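Local atomic coordinates of high affinity transport system protein p37 (Mycoplasma hyorhinis, PDB entry 3EKI), a protein that serves as the extracytoplasmic binding lipoprotein of a high-affinity transport system, binding thiamine diphosphate and probably delivering it for uptake. Residues I140-F152 with G380-I394. Sequence-based numbering, arbitrary orientation.
With TPP (thiamine diphosphate), chain B.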
ATOM      1  N   ILE A 140      -6.054  10.249  19.428  1.00 13.76           N
ATOM      2  CA  ILE A 140      -7.346  10.814  19.055  1.00 11.55           C
ATOM      3  C   ILE A 140      -8.272   9.763  18.439  1.00 14.01           C
ATOM      4  O   ILE A 140      -9.487   9.959  18.533  1.00 12.09           O
ATOM      5  CB  ILE A 140      -7.180  12.006  18.107  1.00 14.20           C
ATOM      6  CG1 ILE A 140      -8.412  12.894  17.940  1.00 19.77           C
ATOM      7  CG2 ILE A 140      -6.685  11.528  16.739  1.00 15.28           C
ATOM      8  CD1 ILE A 140      -8.040  14.206  17.257  1.00 27.46           C
ATOM      9  N   ILE A 141      -7.691   8.732  17.847  1.00 11.06           N
ATOM     10  CA  ILE A 141      -8.375   7.571  17.267  1.00  5.60           C
ATOM     11  C   ILE A 141      -7.585   6.340  17.698  1.00  9.64           C
ATOM     12  O   ILE A 141      -6.438   6.456  18.178  1.00 10.48           O
ATOM     13  CB  ILE A 141      -8.565   7.655  15.744  1.00  8.67           C
ATOM     14  CG1 ILE A 141      -7.255   7.763  14.976  1.00 13.03           C
ATOM     15  CG2 ILE A 141      -9.508   8.798  15.357  1.00  9.04           C
ATOM     16  CD1 ILE A 141      -7.367   7.898  13.465  1.00 17.67           C
ATOM     17  N   THR A 142      -8.134   5.134  17.580  1.00  8.57           N
ATOM     18  CA  THR A 142      -7.548   3.942  18.148  1.00  5.73           C
ATOM     19  C   THR A 142      -7.248   2.852  17.142  1.00  9.56           C
ATOM     20  O   THR A 142      -8.134   2.192  16.596  1.00  9.03           O
ATOM     21  CB  THR A 142      -8.541   3.347  19.197  1.00  9.70           C
ATOM     22  OG1 THR A 142      -8.858   4.390  20.128  1.00 10.95           O
ATOM     23  CG2 THR A 142      -7.905   2.192  19.922  1.00 10.85           C
ATOM     24  N   PRO A 143      -5.967   2.678  16.822  1.00  7.24           N
ATOM     25  CA  PRO A 143      -5.569   1.600  15.908  1.00  6.04           C
ATOM     26  C   PRO A 143      -5.832   0.258  16.554  1.00  7.26           C
ATOM     27  O   PRO A 143      -5.544   0.075  17.748  1.00 12.91           O
ATOM     28  CB  PRO A 143      -4.064   1.829  15.735  1.00 10.27           C
ATOM     29  CG  PRO A 143      -3.865   3.264  16.083  1.00 11.52           C
ATOM     30  CD  PRO A 143      -4.830   3.524  17.223  1.00 13.02           C
ATOM     31  N   ALA A 144      -6.357  -0.671  15.774  1.00  6.34           N
ATOM     32  CA  ALA A 144      -6.703  -1.980  16.308  1.00  7.36           C
ATOM     33  C   ALA A 144      -6.421  -3.226  15.438  1.00  8.14           C
ATOM     34  O   ALA A 144      -6.230  -4.297  15.957  1.00 11.42           O
ATOM     35  CB  ALA A 144      -8.149  -1.986  16.657  1.00 10.32           C
ATOM     36  N   LEU A 145      -6.486  -3.039  14.130  1.00  8.46           N
ATOM     37  CA  LEU A 145      -6.362  -4.138  13.190  1.00  8.86           C
ATOM     38  C   LEU A 145      -5.137  -3.920  12.316  1.00  7.04           C
ATOM     39  O   LEU A 145      -4.968  -2.801  11.816  1.00  9.39           O
ATOM     40  CB  LEU A 145      -7.631  -4.158  12.333  1.00 10.04           C
ATOM     41  CG  LEU A 145      -7.775  -5.202  11.222  1.00 12.02           C
ATOM     42  CD1 LEU A 145      -8.241  -6.530  11.805  1.00 15.72           C
ATOM     43  CD2 LEU A 145      -8.745  -4.801  10.122  1.00 16.32           C
ATOM     44  N   GLU A 146      -4.315  -4.943  12.130  1.00  9.42           N
ATOM     45  CA  GLU A 146      -3.234  -4.851  11.161  1.00  9.77           C
ATOM     46  C   GLU A 146      -3.583  -5.757   9.984  1.00 10.63           C
ATOM     47  O   GLU A 146      -3.798  -6.944  10.228  1.00 11.15           O
ATOM     48  CB  GLU A 146      -1.903  -5.298  11.772  1.00 12.45           C
ATOM     49  CG  GLU A 146      -0.738  -5.138  10.803  1.00 15.87           C
ATOM     50  CD  GLU A 146       0.626  -5.407  11.398  1.00 27.13           C
ATOM     51  OE1 GLU A 146       0.739  -5.795  12.579  1.00 27.70           O
ATOM     52  OE2 GLU A 146       1.615  -5.238  10.646  1.00 18.28           O
ATOM     53  N   THR A 147      -3.638  -5.235   8.765  1.00  7.35           N
ATOM     54  CA  THR A 147      -3.817  -6.128   7.611  1.00  6.74           C
ATOM     55  C   THR A 147      -2.474  -6.744   7.210  1.00 11.62           C
ATOM     56  O   THR A 147      -1.418  -6.216   7.555  1.00  7.84           O
ATOM     57  CB  THR A 147      -4.466  -5.400   6.424  1.00  6.14           C
ATOM     58  OG1 THR A 147      -3.506  -4.473   5.894  1.00  6.32           O
ATOM     59  CG2 THR A 147      -5.692  -4.590   6.805  1.00  8.92           C
ATOM     60  N   THR A 148      -2.526  -7.854   6.500  1.00 10.82           N
ATOM     61  CA  THR A 148      -1.359  -8.503   5.898  1.00  7.26           C
ATOM     62  C   THR A 148      -1.701  -8.798   4.445  1.00 10.77           C
ATOM     63  O   THR A 148      -2.862  -8.843   4.038  1.00  7.01           O
ATOM     64  CB  THR A 148      -0.914  -9.783   6.617  1.00  8.36           C
ATOM     65  OG1 THR A 148      -1.963 -10.775   6.492  1.00 12.53           O
ATOM     66  CG2 THR A 148      -0.666  -9.572   8.098  1.00 14.85           C
ATOM     67  N   THR A 149      -0.681  -8.977   3.608  1.00 11.27           N
ATOM     68  CA  THR A 149      -0.912  -9.243   2.183  1.00 10.75           C
ATOM     69  C   THR A 149      -0.129 -10.474   1.754  1.00  6.98           C
ATOM     70  O   THR A 149       0.910 -10.758   2.360  1.00  9.50           O
ATOM     71  CB  THR A 149      -0.532  -7.967   1.402  1.00 12.77           C
ATOM     72  OG1 THR A 149      -0.974  -8.043   0.045  1.00 10.54           O
ATOM     73  CG2 THR A 149       0.974  -7.740   1.349  1.00 10.90           C
ATOM     74  N   ASN A 150      -0.591 -11.187   0.742  1.00  9.19           N
ATOM     75  CA  ASN A 150       0.159 -12.275   0.123  1.00  7.17           C
ATOM     76  C   ASN A 150       1.547 -11.749  -0.254  1.00  5.69           C
ATOM     77  O   ASN A 150       1.610 -10.717  -0.908  1.00  8.20           O
ATOM     78  CB  ASN A 150      -0.555 -12.827  -1.105  1.00  9.23           C
ATOM     79  CG  ASN A 150      -1.836 -13.590  -0.811  1.00 13.48           C
ATOM     80  OD1 ASN A 150      -2.025 -14.075   0.309  1.00 14.46           O
ATOM     81  ND2 ASN A 150      -2.680 -13.713  -1.821  1.00 16.75           N
ATOM     82  N   SER A 151       2.597 -12.442   0.177  1.00 11.92           N
ATOM     83  CA  SER A 151       3.966 -12.066  -0.165  1.00 11.75           C
ATOM     84  C   SER A 151       4.189 -12.162  -1.660  1.00 11.22           C
ATOM     85  O   SER A 151       3.605 -12.992  -2.344  1.00  9.57           O
ATOM     86  CB  SER A 151       4.972 -12.947   0.595  1.00 14.46           C
ATOM     87  OG  SER A 151       5.008 -14.251   0.020  1.00 13.22           O
ATOM     88  N   PHE A 152       5.021 -11.284  -2.212  1.00  8.76           N
ATOM     89  CA  PHE A 152       5.525 -11.475  -3.558  1.00  7.80           C
ATOM     90  C   PHE A 152       6.578 -12.582  -3.558  1.00 11.23           C
ATOM     91  O   PHE A 152       7.339 -12.754  -2.594  1.00 11.77           O
ATOM     92  CB  PHE A 152       6.145 -10.170  -4.029  1.00  9.01           C
ATOM     93  CG  PHE A 152       5.244  -9.009  -4.362  1.00  7.34           C
ATOM     94  CD1 PHE A 152       4.226  -9.068  -5.303  1.00  6.66           C
ATOM     95  CD2 PHE A 152       5.435  -7.806  -3.694  1.00 10.20           C
ATOM     96  CE1 PHE A 152       3.455  -7.953  -5.585  1.00  9.83           C
ATOM     97  CE2 PHE A 152       4.684  -6.686  -3.981  1.00  7.63           C
ATOM     98  CZ  PHE A 152       3.684  -6.763  -4.929  1.00 12.11           C
ATOM     99  N   GLY A 380      -5.868  -6.005  -1.492  1.00 12.44           N
ATOM    100  CA  GLY A 380      -4.583  -6.532  -1.088  1.00  9.53           C
ATOM    101  C   GLY A 380      -4.561  -7.069   0.325  1.00 10.73           C
ATOM    102  O   GLY A 380      -3.530  -7.457   0.862  1.00 10.80           O
ATOM    103  N   TYR A 381      -5.723  -7.093   1.007  1.00  8.31           N
ATOM    104  CA  TYR A 381      -5.759  -7.560   2.385  1.00 12.37           C
ATOM    105  C   TYR A 381      -6.105  -9.049   2.398  1.00 12.28           C
ATOM    106  O   TYR A 381      -7.277  -9.407   2.272  1.00 10.65           O
ATOM    107  CB  TYR A 381      -6.759  -6.789   3.246  1.00 10.32           C
ATOM    108  CG  TYR A 381      -6.711  -5.298   3.161  1.00  6.62           C
ATOM    109  CD1 TYR A 381      -5.525  -4.605   2.911  1.00  7.63           C
ATOM    110  CD2 TYR A 381      -7.859  -4.516   3.324  1.00  7.16           C
ATOM    111  CE1 TYR A 381      -5.487  -3.226   2.834  1.00  8.72           C
ATOM    112  CE2 TYR A 381      -7.800  -3.142   3.240  1.00  9.27           C
ATOM    113  CZ  TYR A 381      -6.621  -2.481   2.992  1.00  7.45           C
ATOM    114  OH  TYR A 381      -6.639  -1.104   2.920  1.00 11.86           O
ATOM    115  N   ASN A 382      -5.084  -9.869   2.530  1.00  9.60           N
ATOM    116  CA  ASN A 382      -5.200 -11.320   2.476  1.00  7.93           C
ATOM    117  C   ASN A 382      -5.151 -11.950   3.852  1.00  8.51           C
ATOM    118  O   ASN A 382      -5.222 -13.166   3.994  1.00 12.01           O
ATOM    119  CB  ASN A 382      -4.095 -11.904   1.583  1.00 10.26           C
ATOM    120  CG  ASN A 382      -4.192 -11.345   0.187  1.00 14.10           C
ATOM    121  OD1 ASN A 382      -3.254 -10.670  -0.273  1.00 11.92           O
ATOM    122  ND2 ASN A 382      -5.300 -11.635  -0.482  1.00 14.23           N
ATOM    123  N   GLY A 383      -5.015 -11.157   4.893  1.00  9.41           N
ATOM    124  CA  GLY A 383      -4.982 -11.653   6.259  1.00 11.87           C
ATOM    125  C   GLY A 383      -5.091 -10.456   7.193  1.00 10.00           C
ATOM    126  O   GLY A 383      -4.998  -9.284   6.828  1.00  8.30           O
ATOM    127  N   TYR A 384      -5.312 -10.755   8.453  1.00  8.19           N
ATOM    128  CA  TYR A 384      -5.463  -9.777   9.515  1.00 12.95           C
ATOM    129  C   TYR A 384      -4.857 -10.255  10.828  1.00  9.90           C
ATOM    130  O   TYR A 384      -4.863 -11.467  11.091  1.00 14.01           O
ATOM    131  CB  TYR A 384      -6.951  -9.483   9.755  1.00 11.18           C
ATOM    132  CG  TYR A 384      -7.714  -9.004   8.555  1.00  7.07           C
ATOM    133  CD1 TYR A 384      -8.501  -9.902   7.844  1.00  7.97           C
ATOM    134  CD2 TYR A 384      -7.679  -7.694   8.094  1.00  5.34           C
ATOM    135  CE1 TYR A 384      -9.217  -9.485   6.739  1.00  7.02           C
ATOM    136  CE2 TYR A 384      -8.388  -7.270   6.988  1.00  7.71           C
ATOM    137  CZ  TYR A 384      -9.163  -8.176   6.303  1.00  6.79           C
ATOM    138  OH  TYR A 384      -9.866  -7.778   5.202  1.00 10.97           O
ATOM    139  N   LYS A 385      -4.362  -9.341  11.648  1.00  7.80           N
ATOM    140  CA  LYS A 385      -3.882  -9.606  12.994  1.00  9.21           C
ATOM    141  C   LYS A 385      -4.410  -8.513  13.919  1.00 10.32           C
ATOM    142  O   LYS A 385      -4.677  -7.381  13.477  1.00 12.12           O
ATOM    143  CB  LYS A 385      -2.352  -9.610  13.035  1.00 18.89           C
ATOM    144  CG  LYS A 385      -1.628 -10.226  11.863  1.00 42.94           C
ATOM    145  CD  LYS A 385      -0.203 -10.645  12.221  1.00 53.61           C
ATOM    146  CE  LYS A 385       0.827 -10.222  11.186  1.00 58.69           C
ATOM    147  NZ  LYS A 385       1.582 -11.365  10.598  1.00 60.57           N
ATOM    148  N   LYS A 386      -4.567  -8.767  15.207  1.00  9.10           N
ATOM    149  CA  LYS A 386      -4.817  -7.767  16.211  1.00 10.64           C
ATOM    150  C   LYS A 386      -3.576  -6.915  16.447  1.00 15.31           C
ATOM    151  O   LYS A 386      -2.479  -7.490  16.503  1.00 15.93           O
ATOM    152  CB  LYS A 386      -5.177  -8.459  17.535  1.00 12.85           C
ATOM    153  CG  LYS A 386      -5.540  -7.523  18.681  1.00 17.45           C
ATOM    154  CD  LYS A 386      -5.614  -8.292  20.001  1.00 26.82           C
ATOM    155  CE  LYS A 386      -6.043  -7.408  21.163  1.00 39.52           C
ATOM    156  NZ  LYS A 386      -6.166  -8.195  22.431  1.00 37.78           N
ATOM    157  N   ILE A 387      -3.726  -5.606  16.609  1.00 10.32           N
ATOM    158  CA  ILE A 387      -2.570  -4.844  17.080  1.00 12.48           C
ATOM    159  C   ILE A 387      -2.490  -4.901  18.601  1.00 14.75           C
ATOM    160  O   ILE A 387      -3.443  -4.487  19.242  1.00 16.01           O
ATOM    161  CB  ILE A 387      -2.614  -3.394  16.591  1.00 13.51           C
ATOM    162  CG1 ILE A 387      -2.567  -3.390  15.059  1.00 13.35           C
ATOM    163  CG2 ILE A 387      -1.529  -2.560  17.243  1.00 14.20           C
ATOM    164  CD1 ILE A 387      -2.523  -2.081  14.358  1.00 14.98           C
ATOM    165  N   ASP A 388      -1.383  -5.429  19.093  1.00 12.17           N
ATOM    166  CA  ASP A 388      -1.205  -5.575  20.539  1.00 11.68           C
ATOM    167  C   ASP A 388      -0.463  -4.381  21.120  1.00 19.76           C
ATOM    168  O   ASP A 388      -0.634  -4.045  22.296  1.00 20.21           O
ATOM    169  CB  ASP A 388      -0.457  -6.890  20.800  1.00 21.64           C
ATOM    170  CG  ASP A 388      -1.146  -8.103  20.203  1.00 34.27           C
ATOM    171  OD1 ASP A 388      -2.292  -8.406  20.591  1.00 35.33           O
ATOM    172  OD2 ASP A 388      -0.551  -8.779  19.337  1.00 32.02           O
ATOM    173  N   ASN A 389       0.362  -3.734  20.293  1.00 15.97           N
ATOM    174  CA  ASN A 389       1.199  -2.614  20.685  1.00 12.69           C
ATOM    175  C   ASN A 389       1.490  -1.737  19.456  1.00  9.34           C
ATOM    176  O   ASN A 389       2.395  -2.097  18.697  1.00 13.82           O
ATOM    177  CB  ASN A 389       2.514  -3.100  21.275  1.00 16.88           C
ATOM    178  CG  ASN A 389       3.326  -1.971  21.873  1.00 23.58           C
ATOM    179  OD1 ASN A 389       3.253  -0.823  21.426  1.00 18.43           O
ATOM    180  ND2 ASN A 389       4.107  -2.308  22.900  1.00 32.00           N
ATOM    181  N   PHE A 390       0.734  -0.679  19.316  1.00 11.32           N
ATOM    182  CA  PHE A 390       0.841   0.146  18.119  1.00 10.93           C
ATOM    183  C   PHE A 390       2.219   0.790  18.007  1.00 10.78           C
ATOM    184  O   PHE A 390       2.772   0.845  16.907  1.00 11.08           O
ATOM    185  CB  PHE A 390      -0.225   1.216  18.131  1.00 12.65           C
ATOM    186  CG  PHE A 390      -0.222   2.151  16.929  1.00  9.79           C
ATOM    187  CD1 PHE A 390      -0.671   1.691  15.711  1.00  9.18           C
ATOM    188  CD2 PHE A 390       0.202   3.461  17.012  1.00 10.06           C
ATOM    189  CE1 PHE A 390      -0.726   2.508  14.604  1.00 12.46           C
ATOM    190  CE2 PHE A 390       0.158   4.301  15.919  1.00  8.33           C
ATOM    191  CZ  PHE A 390      -0.301   3.825  14.699  1.00  8.60           C
ATOM    192  N   GLN A 391       2.754   1.261  19.123  1.00 10.44           N
ATOM    193  CA  GLN A 391       4.075   1.893  19.032  1.00 12.22           C
ATOM    194  C   GLN A 391       5.148   0.964  18.511  1.00 15.70           C
ATOM    195  O   GLN A 391       5.994   1.311  17.661  1.00 13.79           O
ATOM    196  CB  GLN A 391       4.475   2.457  20.403  1.00 14.34           C
ATOM    197  CG  GLN A 391       5.899   2.998  20.339  1.00 19.10           C
ATOM    198  CD  GLN A 391       5.942   4.363  19.668  1.00 25.89           C
ATOM    199  OE1 GLN A 391       4.907   5.010  19.470  1.00 19.51           O
ATOM    200  NE2 GLN A 391       7.163   4.786  19.332  1.00 22.45           N
ATOM    201  N   LYS A 392       5.154  -0.266  19.001  1.00 11.55           N
ATOM    202  CA  LYS A 392       6.137  -1.266  18.620  1.00 13.12           C
ATOM    203  C   LYS A 392       5.926  -1.882  17.245  1.00 15.72           C
ATOM    204  O   LYS A 392       6.845  -2.027  16.436  1.00 15.36           O
ATOM    205  CB  LYS A 392       6.079  -2.387  19.660  1.00 20.65           C
ATOM    206  CG  LYS A 392       7.079  -3.511  19.518  1.00 32.17           C
ATOM    207  CD  LYS A 392       7.378  -4.227  20.826  1.00 46.18           C
ATOM    208  CE  LYS A 392       7.203  -3.378  22.076  1.00 44.46           C
ATOM    209  NZ  LYS A 392       7.756  -4.015  23.306  1.00 58.77           N
ATOM    210  N   GLU A 393       4.673  -2.231  16.954  1.00 13.15           N
ATOM    211  CA  GLU A 393       4.360  -2.972  15.776  1.00 11.35           C
ATOM    212  C   GLU A 393       4.195  -2.093  14.534  1.00 12.30           C
ATOM    213  O   GLU A 393       4.345  -2.552  13.448  1.00 10.35           O
ATOM    214  CB  GLU A 393       3.057  -3.740  16.002  1.00 10.68           C
ATOM    215  CG  GLU A 393       3.206  -4.961  16.863  1.00 17.84           C
ATOM    216  CD  GLU A 393       1.913  -5.670  16.982  1.00 22.56           C
ATOM    217  OE1 GLU A 393       1.722  -6.599  16.228  1.00 39.19           O
ATOM    218  OE2 GLU A 393       1.112  -5.154  17.682  1.00 23.27           O
ATOM    219  N   ILE A 394       3.865  -0.838  14.734  1.00  9.80           N
ATOM    220  CA  ILE A 394       3.627   0.037  13.603  1.00  5.99           C
ATOM    221  C   ILE A 394       4.570   1.242  13.608  1.00 10.02           C
ATOM    222  O   ILE A 394       5.205   1.479  12.670  1.00  8.52           O
ATOM    223  CB  ILE A 394       2.158   0.566  13.523  1.00  9.14           C
ATOM    224  CG1 ILE A 394       1.174  -0.575  13.657  1.00 11.18           C
ATOM    225  CG2 ILE A 394       1.876   1.302  12.223  1.00 10.95           C
ATOM    226  CD1 ILE A 394       1.219  -1.501  12.584  1.00 10.94           C
TER
HETATM  227  N1' TPP B 551      -3.106  -5.340  -4.191  1.00 14.65           N
HETATM  228  C2' TPP B 551      -4.308  -5.138  -4.785  1.00 11.40           C
HETATM  229  CM2 TPP B 551      -5.111  -6.357  -5.253  1.00 16.89           C
HETATM  230  N3' TPP B 551      -4.793  -3.895  -4.950  1.00 17.19           N
HETATM  231  C4' TPP B 551      -4.111  -2.841  -4.428  1.00 28.05           C
HETATM  232  N4' TPP B 551      -4.654  -1.625  -4.527  1.00 35.76           N
HETATM  233  C5' TPP B 551      -2.841  -3.020  -3.863  1.00 14.42           C
HETATM  234  C6' TPP B 551      -2.363  -4.321  -3.769  1.00 12.48           C
HETATM  235  C7' TPP B 551      -1.945  -1.892  -3.328  1.00 15.52           C
HETATM  236  N3  TPP B 551      -2.142  -1.527  -1.914  1.00 24.69           N
HETATM  237  C2  TPP B 551      -3.297  -1.615  -1.255  1.00 26.24           C
HETATM  238  S1  TPP B 551      -3.060  -1.108   0.402  1.00 13.23           S
HETATM  239  C5  TPP B 551      -1.371  -0.757   0.125  1.00  9.96           C
HETATM  240  C4  TPP B 551      -1.118  -0.946  -1.220  1.00 11.34           C
HETATM  241  CM4 TPP B 551       0.320  -0.944  -1.784  1.00 10.55           C
HETATM  242  C6  TPP B 551      -0.430  -0.154   1.174  1.00  9.24           C
HETATM  243  C7  TPP B 551      -0.714   1.340   1.353  1.00  7.67           C
HETATM  244  O7  TPP B 551      -0.414   2.026   0.120  1.00 10.59           O
HETATM  245  PA  TPP B 551      -1.022   3.430  -0.312  1.00 11.24           P
HETATM  246  O1A TPP B 551      -0.741   3.637  -1.754  1.00 12.87           O
HETATM  247  O2A TPP B 551      -2.474   3.511   0.067  1.00 14.10           O
HETATM  248  O3A TPP B 551      -0.356   4.535   0.595  1.00  7.56           O
HETATM  249  PB  TPP B 551       1.024   5.304   0.309  1.00  8.38           P
HETATM  250  O1B TPP B 551       2.161   4.328   0.296  1.00  7.46           O
HETATM  251  O2B TPP B 551       1.132   6.323   1.512  1.00  9.80           O
HETATM  252  O3B TPP B 551       0.894   6.166  -1.018  1.00  9.52           O
HETATM  253  O   HOH W   1      -6.300  -4.370  18.938  1.00 26.03           O
HETATM  254  O   HOH W   2       4.123  -4.863  12.148  1.00 29.13           O
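Glu146 and Lys385 trade two backbone hydrogen bonds, and from there strand 383-386 runs antiparallel along strand 141-152. Ile387 N reaches Ala144 O at one end, Thr148 N reaches Gly383 O at the other. There the ladder buckles: Asn382 and Gly383 both face Thr148 in a classic beta bulge, and Thr148 O takes a bond of 2.9 Å from Asn382 N and a weak one from Gly383 N.

On the face carrying Leu145, Thr147 and Tyr384, the methyls do the filling. Thr147 CG2 sits over one face of the Tyr381 ring, 3.9 Å from its centroid, and also touches Tyr384 CE2. Leu145 CD2 meets the Tyr384 ring obliquely, 3.7 Å from Tyr384 CD2. On the other face Gly383 leaves a hollow for Thr148 OG1, which lies 3.2 Å from Gly383 CA and bonds to Gln211; Thr148 CG2 presses against Lys385 CE.

Pro143 CG sits over one face of the Phe390 ring, 3.6 Å from its centroid, a CH-pi contact. Phe390 CG lies anti to its own backbone N (chi1 -180°), which turns the ring under Pro143. Ile387 CG1 and CD1 pack against Glu146 N and Leu145 O.

At the ligand end, Thr149 OG1 donates to Gly380 O (2.7 Å) in the carbonyl plane, and Asn150 N points almost straight at Asn382 OD1 (176°), tying down the turn that brings Gly380 against the pyrimidine of thiamine diphosphate. Strand 141-152 also pairs with 345-349 in this antiparallel sheet and runs past the ligand, consistent with an inter-lobe crossing strand of the periplasmic-binding-protein clan.

Buried Glu146 is the awkward spot: its OE1 lies 3.9 Å from Glu393 OE1, while a water links Glu146 OE2 to Glu393 O. Glu393 OE2 accepts from Asp388 N and Asn389 N, which would stabilise its charge, so any raised proton affinity more likely falls on Glu146.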